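Local coordinates for protein N-acetyl-L-2,4-diaminobutyric acid deacetylase (Ruegeria pomeroyi, PDB 6TWM) that probably removes the acetyl group from N-acetyl-L-2,4-diaminobutyrate with the help of zinc, a step in the bacterial breakdown of the stress protectant ectoine, at residues Phe274-Asp279 and Gly312-Arg317. Residues are numbered along the deposited sequence; the frame is centred on the assembly and turned at random.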
ATOM      1  N   PHE A 274       9.529  -5.117  23.513  1.00 41.12           N
ATOM      2  CA  PHE A 274       8.295  -4.361  23.339  1.00 40.89           C
ATOM      3  C   PHE A 274       7.129  -5.096  23.988  1.00 42.28           C
ATOM      4  O   PHE A 274       6.874  -6.264  23.678  1.00 41.74           O
ATOM      5  CB  PHE A 274       8.020  -4.129  21.854  1.00 37.64           C
ATOM      6  CG  PHE A 274       6.851  -3.228  21.591  1.00 36.94           C
ATOM      7  CD1 PHE A 274       6.977  -1.857  21.718  1.00 37.37           C
ATOM      8  CD2 PHE A 274       5.624  -3.752  21.219  1.00 36.99           C
ATOM      9  CE1 PHE A 274       5.903  -1.023  21.476  1.00 38.39           C
ATOM     10  CE2 PHE A 274       4.545  -2.923  20.976  1.00 37.37           C
ATOM     11  CZ  PHE A 274       4.685  -1.557  21.104  1.00 38.19           C
ATOM     12  N   GLU A 275       6.417  -4.408  24.881  1.00 43.53           N
ATOM     13  CA  GLU A 275       5.191  -4.927  25.485  1.00 45.80           C
ATOM     14  C   GLU A 275       4.057  -3.960  25.168  1.00 46.69           C
ATOM     15  O   GLU A 275       3.949  -2.895  25.784  1.00 48.38           O
ATOM     16  CB  GLU A 275       5.329  -5.121  26.993  1.00 47.11           C
ATOM     17  CG  GLU A 275       4.066  -5.715  27.608  1.00 48.03           C
ATOM     18  CD  GLU A 275       4.094  -5.776  29.122  1.00 49.16           C
ATOM     19  OE1 GLU A 275       5.031  -5.219  29.730  1.00 49.56           O
ATOM     20  OE2 GLU A 275       3.171  -6.387  29.702  1.00 43.26           O
ATOM     21  N   MET A 276       3.213  -4.333  24.212  1.00 46.58           N
ATOM     22  CA  MET A 276       2.013  -3.558  23.929  1.00 47.86           C
ATOM     23  C   MET A 276       0.987  -3.786  25.030  1.00 51.05           C
ATOM     24  O   MET A 276       0.684  -4.931  25.381  1.00 51.03           O
ATOM     25  CB  MET A 276       1.436  -3.951  22.570  1.00 46.22           C
ATOM     26  CG  MET A 276       0.426  -2.964  22.008  1.00 46.64           C
ATOM     27  SD  MET A 276       1.194  -1.434  21.442  1.00 45.83           S
ATOM     28  CE  MET A 276      -0.208  -0.318  21.449  1.00 45.65           C
ATOM     29  N   MET A 277       0.454  -2.696  25.582  1.00 53.75           N
ATOM     30  CA  MET A 277      -0.487  -2.790  26.690  1.00 57.30           C
ATOM     31  C   MET A 277      -1.946  -2.733  26.260  1.00 59.96           C
ATOM     32  O   MET A 277      -2.807  -3.239  26.986  1.00 62.70           O
ATOM     33  CB  MET A 277      -0.216  -1.678  27.710  1.00 57.28           C
ATOM     34  CG  MET A 277       1.171  -1.739  28.332  1.00 55.31           C
ATOM     35  SD  MET A 277       1.603  -3.380  28.944  1.00 53.79           S
ATOM     36  CE  MET A 277       0.399  -3.591  30.254  1.00 56.67           C
ATOM     37  N   ILE A 278      -2.246  -2.133  25.110  1.00 61.22           N
ATOM     38  CA  ILE A 278      -3.603  -2.075  24.577  1.00 64.25           C
ATOM     39  C   ILE A 278      -3.566  -2.548  23.130  1.00 61.13           C
ATOM     40  O   ILE A 278      -2.711  -2.109  22.353  1.00 59.67           O
ATOM     41  CB  ILE A 278      -4.199  -0.658  24.676  1.00 68.77           C
ATOM     42  CG1 ILE A 278      -4.015  -0.097  26.087  1.00 73.96           C
ATOM     43  CG2 ILE A 278      -5.668  -0.680  24.329  1.00 70.99           C
ATOM     44  CD1 ILE A 278      -4.473   1.337  26.244  1.00 76.84           C
ATOM     45  N   ASP A 279      -4.490  -3.436  22.771  1.00 58.07           N
ATOM     46  CA  ASP A 279      -4.461  -4.072  21.462  1.00 55.49           C
ATOM     47  C   ASP A 279      -4.870  -3.100  20.356  1.00 53.24           C
ATOM     48  O   ASP A 279      -5.464  -2.045  20.600  1.00 53.60           O
ATOM     49  CB  ASP A 279      -5.383  -5.292  21.439  1.00 56.82           C
ATOM     50  CG  ASP A 279      -4.817  -6.465  22.210  1.00 58.64           C
ATOM     51  OD1 ASP A 279      -3.576  -6.600  22.265  1.00 57.42           O
ATOM     52  OD2 ASP A 279      -5.612  -7.254  22.760  1.00 61.48           O
ATOM     53  N   GLY A 312      -8.592   8.269  21.137  1.00 67.00           N
ATOM     54  CA  GLY A 312      -9.144   7.681  19.934  1.00 63.12           C
ATOM     55  C   GLY A 312      -8.990   6.176  19.882  1.00 58.68           C
ATOM     56  O   GLY A 312      -9.287   5.485  20.861  1.00 60.31           O
ATOM     57  N   LEU A 313      -8.530   5.656  18.748  1.00 53.12           N
ATOM     58  CA  LEU A 313      -8.320   4.227  18.562  1.00 49.60           C
ATOM     59  C   LEU A 313      -6.864   3.963  18.211  1.00 47.62           C
ATOM     60  O   LEU A 313      -6.229   4.754  17.507  1.00 47.23           O
ATOM     61  CB  LEU A 313      -9.221   3.670  17.457  1.00 47.41           C
ATOM     62  CG  LEU A 313     -10.726   3.823  17.659  1.00 50.97           C
ATOM     63  CD1 LEU A 313     -11.475   3.260  16.468  1.00 49.74           C
ATOM     64  CD2 LEU A 313     -11.170   3.145  18.945  1.00 53.48           C
ATOM     65  N   VAL A 314      -6.336   2.842  18.700  1.00 45.60           N
ATOM     66  CA  VAL A 314      -4.998   2.403  18.317  1.00 42.88           C
ATOM     67  C   VAL A 314      -5.110   1.834  16.906  1.00 40.28           C
ATOM     68  O   VAL A 314      -5.626   0.733  16.703  1.00 38.74           O
ATOM     69  CB  VAL A 314      -4.424   1.384  19.302  1.00 44.11           C
ATOM     70  CG1 VAL A 314      -3.000   1.017  18.903  1.00 40.71           C
ATOM     71  CG2 VAL A 314      -4.467   1.938  20.723  1.00 47.09           C
ATOM     72  N   ILE A 315      -4.638   2.596  15.919  1.00 38.75           N
ATOM     73  CA  ILE A 315      -4.754   2.194  14.521  1.00 36.45           C
ATOM     74  C   ILE A 315      -3.461   1.621  13.968  1.00 34.45           C
ATOM     75  O   ILE A 315      -3.478   1.015  12.884  1.00 34.20           O
ATOM     76  CB  ILE A 315      -5.230   3.376  13.650  1.00 35.38           C
ATOM     77  CG1 ILE A 315      -4.166   4.471  13.602  1.00 36.48           C
ATOM     78  CG2 ILE A 315      -6.500   3.943  14.221  1.00 36.15           C
ATOM     79  CD1 ILE A 315      -4.487   5.585  12.632  1.00 36.54           C
ATOM     80  N   SER A 316      -2.346   1.782  14.672  1.00 35.00           N
ATOM     81  CA  SER A 316      -1.091   1.174  14.265  1.00 35.00           C
ATOM     82  C   SER A 316      -0.232   0.964  15.501  1.00 37.42           C
ATOM     83  O   SER A 316      -0.304   1.735  16.461  1.00 39.96           O
ATOM     84  CB  SER A 316      -0.346   2.038  13.240  1.00 31.36           C
ATOM     85  OG  SER A 316       0.990   1.595  13.067  1.00 28.18           O
ATOM     86  N   ARG A 317       0.578  -0.090  15.471  1.00 38.86           N
ATOM     87  CA  ARG A 317       1.512  -0.339  16.558  1.00 41.26           C
ATOM     88  C   ARG A 317       2.777  -0.976  16.006  1.00 40.10           C
ATOM     89  O   ARG A 317       2.754  -1.657  14.975  1.00 38.33           O
ATOM     90  CB  ARG A 317       0.899  -1.233  17.644  1.00 43.99           C
ATOM     91  CG  ARG A 317       0.575  -2.651  17.195  1.00 45.69           C
ATOM     92  CD  ARG A 317       0.433  -3.579  18.393  1.00 48.54           C
ATOM     93  NE  ARG A 317       1.732  -4.024  18.893  1.00 50.66           N
ATOM     94  CZ  ARG A 317       2.051  -5.293  19.130  1.00 52.43           C
ATOM     95  NH1 ARG A 317       1.161  -6.255  18.927  1.00 53.96           N
ATOM     96  NH2 ARG A 317       3.259  -5.598  19.585  1.00 52.12           N
TER
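Arg-317 lays its guanidinium along Met-276 and carries it to the rim of Phe-274; these three side chains form the close part of the contact. Met-276 CB covers one face of the guanidinium from 3.6 Å above its plane, off-centre. Met-276 CG is 3.5 Å from Arg-317 NE. The ring of Phe-274, by contrast, is met at its edge: Arg-317 NH2 is 3.3 Å from Phe-274 CE2, and planes only 10° apart make this no cation-pi stack. A bend at chi3 of Arg-317 (-81°) turns the group along this course. Met-276, bent at chi2 (72°), places its methyl CE 4.0 Å from CG1 of Val-314.

Packing thins toward the exposed Asp-279, which meets Val-314 through its backbone alone, with Asp-279 O 3.8 Å from Val-314 CB. Its carboxylate makes no salt bridge to the arginine: Asp-279 OD1 stays 5.8 Å from Arg-317 NH1, so any attraction is probably weak and long-range.

The axes of strands 274-276 and 312-317, nearly antiparallel, approach to 10.9 Å, consistent with side chains packing one antiparallel sheet against another, apart from the mixed catalytic sheet; the Arg-317 side chain is about 12 Å from the bound 2,4-diaminobutyric acid, too far to touch it. Strand 272-276 runs between strands 289-294 and 322-323, whereas strand 312-318, with a classic beta bulge at Ile-315 and Ser-316 opposite Val-331, pairs with strands 157-159, 283-284 and 328-333.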